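Malate dehydrogenase (Pyrococcus horikoshii, PDB 1V9N) catalyses the NAD-dependent oxidation of (S)-malate to oxaloacetate as a homodimer whose pockets here hold NADPH. Local coordinates at residues Leu250-Asp253 with Ile254-Ile258; Pro292-Glu295 with Phe296-Lys299; Arg318-His322 with Gly323-Phe327; Ile340-Lys343 with Val344-Leu348. All blocks are in the same frame, centred on the assembly; numbering follows the deposited sequence.

Contact 1 (Leu250-Asp253 with Ile254-Ile258); sequences LMVD and ILSGI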
# COMPACT_ATOMS: atom_id res chain seq x y z
N LEU A 250 0.51 9.51 -1.16
CA LEU A 250 1.85 10.07 -1.29
C LEU A 250 2.87 8.99 -1.68
O LEU A 250 3.79 9.24 -2.45
CB LEU A 250 2.29 10.73 0.02
CG LEU A 250 1.49 11.95 0.47
CD1 LEU A 250 2.22 12.62 1.63
CD2 LEU A 250 1.32 12.94 -0.70
N MSE A 251 2.69 7.80 -1.13
CA MSE A 251 3.58 6.68 -1.45
C MSE A 251 3.57 6.51 -2.96
O MSE A 251 4.61 6.39 -3.59
CB MSE A 251 3.08 5.40 -0.77
CG MSE A 251 3.85 4.15 -1.17
SE MSE A 251 3.21 2.58 -0.23
CE MSE A 251 1.78 2.09 -1.41
N VAL A 252 2.37 6.51 -3.54
CA VAL A 252 2.23 6.36 -4.99
C VAL A 252 2.98 7.45 -5.76
O VAL A 252 3.69 7.16 -6.72
CB VAL A 252 0.75 6.38 -5.41
CG1 VAL A 252 0.63 6.43 -6.93
CG2 VAL A 252 0.03 5.17 -4.86
N ASP A 253 2.80 8.70 -5.35
CA ASP A 253 3.46 9.83 -6.02
C ASP A 253 4.98 9.80 -5.84
O ASP A 253 5.73 10.21 -6.73
CB ASP A 253 2.92 11.16 -5.50
CG ASP A 253 1.98 11.84 -6.49
OD1 ASP A 253 2.31 11.90 -7.70
OD2 ASP A 253 0.92 12.33 -6.06
N ILE A 254 5.43 9.33 -4.69
CA ILE A 254 6.86 9.26 -4.42
C ILE A 254 7.49 8.18 -5.31
O ILE A 254 8.54 8.40 -5.91
CB ILE A 254 7.12 8.95 -2.93
CG1 ILE A 254 6.70 10.15 -2.08
CG2 ILE A 254 8.60 8.62 -2.70
CD1 ILE A 254 6.75 9.90 -0.57
N LEU A 255 6.83 7.03 -5.41
CA LEU A 255 7.35 5.93 -6.21
C LEU A 255 7.18 6.16 -7.71
O LEU A 255 7.98 5.69 -8.52
CB LEU A 255 6.66 4.61 -5.81
CG LEU A 255 6.96 4.14 -4.38
CD1 LEU A 255 6.13 2.91 -4.05
CD2 LEU A 255 8.44 3.83 -4.24
N SER A 256 6.14 6.90 -8.08
CA SER A 256 5.86 7.19 -9.48
C SER A 256 6.43 8.52 -9.97
O SER A 256 7.36 8.55 -10.77
CB SER A 256 4.34 7.20 -9.72
OG SER A 256 3.76 5.95 -9.39
N GLY A 257 5.87 9.62 -9.48
CA GLY A 257 6.28 10.94 -9.91
C GLY A 257 7.62 11.48 -9.46
O GLY A 257 8.37 12.01 -10.28
N ILE A 258 7.93 11.37 -8.17
CA ILE A 258 9.19 11.89 -7.66
C ILE A 258 10.41 11.06 -8.08
O ILE A 258 11.39 11.60 -8.61
CB ILE A 258 9.18 11.98 -6.11
CG1 ILE A 258 7.95 12.77 -5.64
CG2 ILE A 258 10.45 12.67 -5.62
CD1 ILE A 258 7.90 14.20 -6.17
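Ile-254 folds its CG1 branch back over the carbonyl oxygen of Leu-250, one turn earlier in helix 242-258. From CB, 3.4 Å from Leu-250 O, the chain runs to CG1, which comes within 3.1 Å of Leu-250 O, and ends in CD1 at 3.6 Å from the same Leu-250 O. CG1 lies opposite the carbonyl carbon and beside the backbone N (chi1 -68°), which carries the branch back over that earlier turn. Leu-250 O also accepts the hydrogen bond of Ile-254 N, at 2.8 Å. An alanine here would probably bare Leu-250 O on this flank and open a gap against Phe-181 of the second subunit, on which Ile-254 packs. On the next flank, Met-251, a selenomethionine in this crystal, and Leu-255 meet through CG and CD1 at 3.9 Å, and both rest on Met-148 of strand 144-149. Ser-256 turns OG onto Val-252 O, a weak 2.9 Å bond beside the regular one from its own N. The helix then widens: Ile-258 N bonds to Asp-253 O at 2.9 Å, five residues back, a pi-type turn. Leu-250 and Ile-258 pack on Ile-321 and Phe-296 of the second subunit, respectively. Mostly hydrocarbon thus faces the sheet and the dimer partner, with Ser-256 also against strand 278-285, while the buried carboxylate of Asp-253 is met by three hydrogen bonds, from Ser-265 and Asn-168 to OD2 and from Asn-150 to OD1, which would offset part of the cost of burying it.

Contact 2 (Pro292-Glu295 with Phe296-Lys299); sequences PLEE and FKEK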
# COMPACT_ATOMS: atom_id res chain seq x y z
N PRO A 292 8.52 -22.69 -4.96
CA PRO A 292 7.85 -23.27 -6.13
C PRO A 292 6.50 -22.60 -6.37
O PRO A 292 5.72 -22.41 -5.43
CB PRO A 292 7.72 -24.75 -5.74
CG PRO A 292 8.97 -24.97 -4.91
CD PRO A 292 8.99 -23.73 -4.04
N LEU A 293 6.23 -22.24 -7.62
CA LEU A 293 4.98 -21.58 -7.95
C LEU A 293 3.77 -22.42 -7.55
O LEU A 293 2.78 -21.90 -7.02
CB LEU A 293 4.93 -21.27 -9.45
CG LEU A 293 3.61 -20.65 -9.94
CD1 LEU A 293 3.31 -19.39 -9.15
CD2 LEU A 293 3.69 -20.35 -11.42
N GLU A 294 3.83 -23.73 -7.79
CA GLU A 294 2.71 -24.58 -7.44
C GLU A 294 2.45 -24.57 -5.93
O GLU A 294 1.31 -24.68 -5.50
CB GLU A 294 2.92 -26.01 -7.95
CG GLU A 294 2.76 -26.15 -9.47
CD GLU A 294 1.41 -25.63 -9.99
OE1 GLU A 294 0.36 -26.10 -9.50
OE2 GLU A 294 1.40 -24.76 -10.88
N GLU A 295 3.51 -24.43 -5.14
CA GLU A 295 3.37 -24.37 -3.68
C GLU A 295 2.72 -23.04 -3.32
O GLU A 295 1.84 -22.97 -2.47
CB GLU A 295 4.73 -24.47 -2.98
CG GLU A 295 5.25 -25.88 -2.80
CD GLU A 295 6.59 -25.91 -2.10
OE1 GLU A 295 6.72 -25.27 -1.03
OE2 GLU A 295 7.52 -26.57 -2.62
N PHE A 296 3.19 -21.98 -3.98
CA PHE A 296 2.64 -20.65 -3.76
C PHE A 296 1.13 -20.68 -4.03
O PHE A 296 0.34 -20.24 -3.21
CB PHE A 296 3.30 -19.65 -4.71
CG PHE A 296 2.79 -18.24 -4.56
CD1 PHE A 296 3.43 -17.35 -3.70
CD2 PHE A 296 1.66 -17.82 -5.24
CE1 PHE A 296 2.94 -16.05 -3.53
CE2 PHE A 296 1.16 -16.52 -5.08
CZ PHE A 296 1.81 -15.64 -4.22
N LYS A 297 0.75 -21.21 -5.19
CA LYS A 297 -0.66 -21.27 -5.57
C LYS A 297 -1.49 -22.06 -4.57
O LYS A 297 -2.60 -21.66 -4.21
CB LYS A 297 -0.83 -21.87 -6.96
CG LYS A 297 -0.25 -21.04 -8.09
CD LYS A 297 -0.53 -21.71 -9.42
CE LYS A 297 0.04 -20.91 -10.58
NZ LYS A 297 -0.20 -21.62 -11.88
N GLU A 298 -0.96 -23.20 -4.13
CA GLU A 298 -1.68 -24.02 -3.17
C GLU A 298 -1.91 -23.22 -1.89
O GLU A 298 -3.03 -23.10 -1.41
CB GLU A 298 -0.87 -25.28 -2.85
CG GLU A 298 -1.64 -26.31 -2.04
CD GLU A 298 -2.87 -26.81 -2.78
OE1 GLU A 298 -2.72 -27.33 -3.91
OE2 GLU A 298 -3.98 -26.70 -2.22
N LYS A 299 -0.84 -22.65 -1.34
CA LYS A 299 -0.96 -21.89 -0.10
C LYS A 299 -1.87 -20.67 -0.16
O LYS A 299 -2.66 -20.44 0.76
CB LYS A 299 0.43 -21.48 0.39
CG LYS A 299 1.29 -22.66 0.83
CD LYS A 299 0.58 -23.47 1.91
CE LYS A 299 1.44 -24.62 2.39
NZ LYS A 299 0.75 -25.39 3.47
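Lys-297 N donates to Leu-293 O at 2.8 Å, the shortest polar bond here and nearly straight (169°). The lysine side chain lies on the same leucine: CG of Lys-297 passes 3.3 Å from Leu-293 O, and farther out CE sits 3.6 Å from Leu-293 CG, between the two methyl branches. The leucine puts CG opposite its backbone N (chi1 176°), which sets CD1 and CD2 against the outer lysine chain, crossed at a slant, CD1 near CE and CG and CD2 near CE and NZ. The ammonium group ends near Glu-294, whose chain bends back at chi2; OE2 of Glu-294 and NZ of Lys-297 make a long salt bridge of 3.7 Å. These pairs form the first turns of helix 293-308, with Pro-292 as the N-cap residue. Pro-292 O has two takers: Phe-296 N at 2.9 Å and, weakly, Glu-295 N. Glu-288 OE1 accepts the N-H of Leu-293 at the same end. The i to i+4 series continues with Glu-298 N on Glu-294 O and with Lys-299 N on Glu-295 O, the second at 175°. Phe-296 is the buried member of the stretch. Its CB approaches Leu-293 CD1 at 4.4 Å, while the ring leaves the helix, reaching Ile-287 and Ile-291 of its own chain and Ile-258 of the second subunit. Glu-298 also turns away from this turn, its OE1 in a salt bridge with Lys-177.

Contact 3 (Arg318-His322 with Gly323-Phe327); sequences RIWIH and GEKGF. With NDP (NADPH dihydro-nicotinamide-adenine-dinucleotide phosphate), chain B.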
# COMPACT_ATOMS: atom_id res chain seq x y z
N ARG A 318 -21.92 -12.95 1.99
CA ARG A 318 -20.72 -13.63 1.56
C ARG A 318 -19.50 -12.80 1.81
O ARG A 318 -19.57 -11.58 1.89
CB ARG A 318 -20.99 -13.87 0.08
CG ARG A 318 -19.87 -14.28 -0.76
CD ARG A 318 -20.43 -14.33 -2.16
NE ARG A 318 -19.48 -14.98 -3.04
CZ ARG A 318 -19.76 -15.38 -4.28
NH1 ARG A 318 -20.97 -15.18 -4.77
NH2 ARG A 318 -18.83 -15.97 -5.02
N ILE A 319 -18.38 -13.48 1.97
CA ILE A 319 -17.10 -12.81 2.16
C ILE A 319 -16.41 -13.00 0.81
O ILE A 319 -16.20 -14.13 0.38
CB ILE A 319 -16.25 -13.48 3.27
CG1 ILE A 319 -16.92 -13.25 4.63
CG2 ILE A 319 -14.84 -12.90 3.26
CD1 ILE A 319 -16.24 -13.97 5.78
N TRP A 320 -16.13 -11.90 0.13
CA TRP A 320 -15.48 -11.97 -1.18
C TRP A 320 -13.97 -11.84 -1.04
O TRP A 320 -13.46 -11.40 -0.01
CB TRP A 320 -15.95 -10.84 -2.09
CG TRP A 320 -17.42 -10.79 -2.36
CD1 TRP A 320 -18.37 -10.16 -1.61
CD2 TRP A 320 -18.10 -11.36 -3.48
NE1 TRP A 320 -19.61 -10.30 -2.20
CE2 TRP A 320 -19.47 -11.03 -3.34
CE3 TRP A 320 -17.69 -12.11 -4.59
CZ2 TRP A 320 -20.43 -11.44 -4.28
CZ3 TRP A 320 -18.65 -12.52 -5.51
CH2 TRP A 320 -20.01 -12.18 -5.35
N ILE A 321 -13.25 -12.23 -2.09
CA ILE A 321 -11.81 -12.10 -2.14
C ILE A 321 -11.61 -11.05 -3.23
O ILE A 321 -12.37 -11.00 -4.20
CB ILE A 321 -11.09 -13.42 -2.53
CG1 ILE A 321 -9.58 -13.26 -2.37
CG2 ILE A 321 -11.41 -13.80 -3.96
CD1 ILE A 321 -9.15 -12.89 -0.97
N HIS A 322 -10.60 -10.21 -3.09
CA HIS A 322 -10.37 -9.16 -4.07
C HIS A 322 -10.19 -9.66 -5.49
O HIS A 322 -9.36 -10.52 -5.78
CB HIS A 322 -9.19 -8.31 -3.62
CG HIS A 322 -9.39 -7.74 -2.25
ND1 HIS A 322 -9.34 -8.51 -1.12
CD2 HIS A 322 -9.74 -6.49 -1.85
CE1 HIS A 322 -9.66 -7.77 -0.07
NE2 HIS A 322 -9.91 -6.54 -0.49
N GLY A 323 -11.02 -9.12 -6.38
CA GLY A 323 -10.97 -9.50 -7.78
C GLY A 323 -12.11 -10.44 -8.15
O GLY A 323 -12.47 -10.55 -9.32
N GLU A 324 -12.68 -11.10 -7.14
CA GLU A 324 -13.77 -12.04 -7.36
C GLU A 324 -15.01 -11.44 -8.02
O GLU A 324 -15.49 -11.96 -9.02
CB GLU A 324 -14.14 -12.72 -6.04
CG GLU A 324 -15.23 -13.77 -6.16
CD GLU A 324 -15.34 -14.63 -4.91
OE1 GLU A 324 -15.11 -14.11 -3.80
OE2 GLU A 324 -15.67 -15.83 -5.05
N LYS A 325 -15.55 -10.36 -7.45
CA LYS A 325 -16.73 -9.71 -8.03
C LYS A 325 -16.46 -9.38 -9.49
O LYS A 325 -17.28 -9.66 -10.36
CB LYS A 325 -17.06 -8.41 -7.30
CG LYS A 325 -17.68 -8.57 -5.92
CD LYS A 325 -17.93 -7.19 -5.31
CE LYS A 325 -18.56 -7.28 -3.94
NZ LYS A 325 -18.74 -5.92 -3.34
N GLY A 326 -15.30 -8.77 -9.75
CA GLY A 326 -14.94 -8.39 -11.11
C GLY A 326 -14.90 -9.54 -12.09
O GLY A 326 -15.42 -9.43 -13.21
N PHE A 327 -14.29 -10.66 -11.70
CA PHE A 327 -14.20 -11.82 -12.58
C PHE A 327 -15.58 -12.41 -12.86
O PHE A 327 -15.84 -12.88 -13.97
CB PHE A 327 -13.27 -12.87 -11.98
CG PHE A 327 -11.81 -12.63 -12.27
CD1 PHE A 327 -11.37 -12.53 -13.59
CD2 PHE A 327 -10.89 -12.52 -11.24
CE1 PHE A 327 -10.02 -12.31 -13.87
CE2 PHE A 327 -9.54 -12.30 -11.51
CZ PHE A 327 -9.10 -12.20 -12.82
PA NDP B . -13.46 -0.65 -5.61
O1A NDP B . -14.42 -0.94 -6.66
O2A NDP B . -13.85 -0.11 -4.27
O5B NDP B . -12.58 -2.02 -5.40
C5B NDP B . -11.51 -2.08 -4.44
C4B NDP B . -10.92 -3.50 -4.56
O4B NDP B . -11.61 -4.26 -3.55
C3B NDP B . -11.12 -4.25 -5.85
O3B NDP B . -9.90 -5.01 -6.11
C2B NDP B . -12.28 -5.15 -5.66
O2B NDP B . -12.36 -6.33 -6.48
C1B NDP B . -12.20 -5.39 -4.18
N9A NDP B . -13.51 -5.57 -3.50
C8A NDP B . -14.75 -4.91 -3.73
N7A NDP B . -15.68 -5.33 -2.90
C5A NDP B . -15.08 -6.27 -2.10
C6A NDP B . -15.52 -7.09 -1.01
N6A NDP B . -16.78 -7.01 -0.57
N1A NDP B . -14.64 -7.96 -0.41
C2A NDP B . -13.34 -8.05 -0.85
N3A NDP B . -12.83 -7.32 -1.87
C4A NDP B . -13.76 -6.44 -2.46
O3 NDP B . -12.27 0.25 -6.09
PN NDP B . -12.04 1.73 -6.61
O1N NDP B . -11.13 2.34 -5.64
O2N NDP B . -13.43 2.28 -6.70
O5D NDP B . -11.38 1.45 -8.03
C5D NDP B . -11.77 2.17 -9.24
C4D NDP B . -10.93 1.67 -10.47
O4D NDP B . -10.39 2.83 -11.09
C3D NDP B . -9.71 0.77 -10.18
O3D NDP B . -9.68 -0.28 -11.16
C2D NDP B . -8.50 1.68 -10.22
O2D NDP B . -7.33 0.98 -10.60
C1D NDP B . -8.97 2.75 -11.24
N1N NDP B . -8.39 4.10 -11.02
C2N NDP B . -7.53 4.59 -12.04
C3N NDP B . -6.96 5.92 -11.84
C7N NDP B . -6.08 6.49 -12.86
O7N NDP B . -5.56 7.61 -12.77
N7N NDP B . -5.78 5.78 -13.98
C4N NDP B . -7.31 6.63 -10.65
C5N NDP B . -8.15 6.13 -9.66
C6N NDP B . -8.70 4.86 -9.85
P2B NDP B . -13.24 -6.50 -7.75
O1X NDP B . -13.76 -7.87 -7.58
O2X NDP B . -12.40 -6.37 -8.98
O3X NDP B . -14.36 -5.46 -7.74
O HOH W 1 -14.36 -8.74 -5.06
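Glu-324 sets CG opposite its backbone N (chi1 -178°) and runs out extended, while Trp-320 swings its ring beside its own N (chi1 -59°); Glu-324 CG thus arrives in the plane of the indole, at its CE3 edge. Beyond that edge the carboxylate divides its oxygens. OE2 is met from above its plane by Arg-318 NH2 at 3.2 Å, a salt bridge, and OE1 accepts Ile-321 N at 3.1 Å and a second salt bridge from Lys-308. A glutamine in its place would probably leave the charges of Arg-318 and Lys-308 without their mate. The indole is sandwiched: Lys-325 CG lies over one face, Arg-318 CD over the other. Lys-325 CE makes a CH-pi contact with the five-membered ring; NZ makes a cation-pi contact with the same ring, a hydrogen bond to N7A of NADPH at 3.1 Å and a salt bridge to Glu-238 of the second subunit. A type II beta turn from Ile-321 to Glu-324 leads into the helix. At the backbone angles of Gly-323 (phi 103°) a CB would clash with His-322 O; its N hydrogen-bonds to NADPH O2B. Gly-326 N donates a hydrogen bond to NADPH O1X at 2.8 Å, so the amino end of helix 324-336 holds the 2'-phosphate. His-322 lays a ring face against adenine N3A. Ile-321 packs on Ile-304 of helix 293-308 and Phe-181 of strand 181-185, whose Leu-182 shares backbone hydrogen bonds with His-322.

Contact 4 (Ile340-Lys343 with Val344-Leu348); sequences IYRK and VLEEL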
# COMPACT_ATOMS: atom_id res chain seq x y z
N ILE A 340 -24.02 -0.88 -21.47
CA ILE A 340 -23.54 0.49 -21.63
C ILE A 340 -24.69 1.46 -21.44
O ILE A 340 -25.73 1.34 -22.09
CB ILE A 340 -22.92 0.71 -23.03
CG1 ILE A 340 -21.75 -0.25 -23.23
CG2 ILE A 340 -22.47 2.15 -23.18
CD1 ILE A 340 -21.08 -0.13 -24.58
N TYR A 341 -24.50 2.43 -20.55
CA TYR A 341 -25.52 3.43 -20.26
C TYR A 341 -26.06 4.04 -21.55
O TYR A 341 -25.43 3.96 -22.60
CB TYR A 341 -24.92 4.51 -19.36
CG TYR A 341 -25.92 5.48 -18.78
CD1 TYR A 341 -27.00 5.03 -18.01
CD2 TYR A 341 -25.78 6.86 -18.97
CE1 TYR A 341 -27.91 5.93 -17.45
CE2 TYR A 341 -26.68 7.76 -18.41
CZ TYR A 341 -27.74 7.29 -17.65
OH TYR A 341 -28.63 8.18 -17.09
N ARG A 342 -27.24 4.65 -21.46
CA ARG A 342 -27.89 5.26 -22.62
C ARG A 342 -27.12 6.47 -23.15
O ARG A 342 -26.73 6.49 -24.32
CB ARG A 342 -29.32 5.68 -22.26
CG ARG A 342 -29.45 6.44 -20.95
CD ARG A 342 -30.88 6.95 -20.70
NE ARG A 342 -31.18 8.17 -21.47
CZ ARG A 342 -31.46 8.20 -22.76
NH1 ARG A 342 -31.49 7.08 -23.48
NH2 ARG A 342 -31.71 9.36 -23.36
N LYS A 343 -26.92 7.47 -22.31
CA LYS A 343 -26.21 8.68 -22.70
C LYS A 343 -24.80 8.42 -23.21
O LYS A 343 -24.30 9.13 -24.08
CB LYS A 343 -26.17 9.67 -21.54
CG LYS A 343 -27.52 10.25 -21.16
CD LYS A 343 -27.38 11.27 -20.03
CE LYS A 343 -28.72 11.90 -19.69
NZ LYS A 343 -28.60 12.90 -18.60
N VAL A 344 -24.15 7.40 -22.64
CA VAL A 344 -22.79 7.05 -23.05
C VAL A 344 -22.80 6.47 -24.45
O VAL A 344 -21.93 6.78 -25.28
CB VAL A 344 -22.16 6.04 -22.08
CG1 VAL A 344 -20.80 5.58 -22.61
CG2 VAL A 344 -22.00 6.67 -20.70
N LEU A 345 -23.79 5.62 -24.73
CA LEU A 345 -23.92 4.99 -26.03
C LEU A 345 -24.13 6.05 -27.11
O LEU A 345 -23.62 5.93 -28.23
CB LEU A 345 -25.09 4.00 -26.03
CG LEU A 345 -25.25 3.15 -27.29
CD1 LEU A 345 -24.02 2.28 -27.49
CD2 LEU A 345 -26.49 2.28 -27.15
N GLU A 346 -24.90 7.09 -26.78
CA GLU A 346 -25.17 8.18 -27.71
C GLU A 346 -23.85 8.88 -27.99
O GLU A 346 -23.52 9.20 -29.13
CB GLU A 346 -26.16 9.17 -27.08
CG GLU A 346 -27.55 8.58 -26.80
CD GLU A 346 -28.43 9.52 -25.98
OE1 GLU A 346 -29.63 9.20 -25.80
OE2 GLU A 346 -27.94 10.56 -25.51
N GLU A 347 -23.10 9.11 -26.92
CA GLU A 347 -21.80 9.76 -26.98
C GLU A 347 -20.85 9.02 -27.91
O GLU A 347 -20.15 9.63 -28.72
CB GLU A 347 -21.23 9.84 -25.56
CG GLU A 347 -19.82 10.39 -25.44
CD GLU A 347 -19.34 10.39 -23.99
OE1 GLU A 347 -19.92 11.14 -23.17
OE2 GLU A 347 -18.40 9.63 -23.67
N LEU A 348 -20.83 7.69 -27.81
CA LEU A 348 -19.95 6.87 -28.64
C LEU A 348 -20.33 6.93 -30.12
O LEU A 348 -19.46 6.90 -30.99
CB LEU A 348 -19.95 5.42 -28.16
CG LEU A 348 -19.44 5.18 -26.73
CD1 LEU A 348 -19.45 3.68 -26.43
CD2 LEU A 348 -18.03 5.73 -26.60
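Val-344 wedges its two methyls against the residues that end a strand, CG1 meeting Ile-340 CG2 and CG2 meeting Tyr-341 CB, each pair at 3.9 Å. This is a tight strand-to-helix junction: strand 338-341 passes straight into helix 342-355, with Tyr-341 as N-cap residue. Both pairs cross at about a right angle, and Ile-340 CG2 also comes near Leu-345 CB. Tyr-341 O takes the first helical bond, from Leu-345 N at 3.2 Å. Glu-346 N on Arg-342 O and Glu-347 N on Lys-343 O follow, both 3.1 Å long. On the outer side Arg-342 and Glu-346 run alongside each other, pointing the same way. Arg-342 CG sits between its backbone N and carbonyl carbon (chi1 48°), which places that methylene over one face of the Tyr-341 ring before the chain bends at chi3 toward the glutamate. A second shell surrounds the strand end. Ile-340 shares backbone hydrogen bonds with Ile-12 of strand 11-14 and packs on Val-14 and on Leu-19 of helix 16-29, while Tyr-341 meets the Tyr-11 ring edge-to-face. Leu-345 and Leu-348 lean on Leu-360 at the carboxyl end of the chain. At the surface, Arg-342 NH2 closes a salt bridge to Glu-346 OE1 at 3.2 Å, the guanidinium and carboxylate planes 89° apart.

Contact 1 is wholly buried, contact 3 partly so, and contacts 2 and 4 lie at the surface, where lysine, arginine and glutamate make ion pairs about one turn apart, the one in contact 2 long. Contact 1 relies on hydrocarbon and backbone bonds, contact 3 on a salt-bridge network and on backbone and lysine hydrogen bonds to the cofactor. Helices 293-308 and 324-336, home to contacts 2 and 3, follow each other in the chain, the contact centres about 20 Å apart. Across the dimer, contact 1 of one subunit packs against residues of contacts 2 and 3 of the second subunit. Contact 4 stands apart, its centre about 44 Å from that of contact 2, and touches no other subunit.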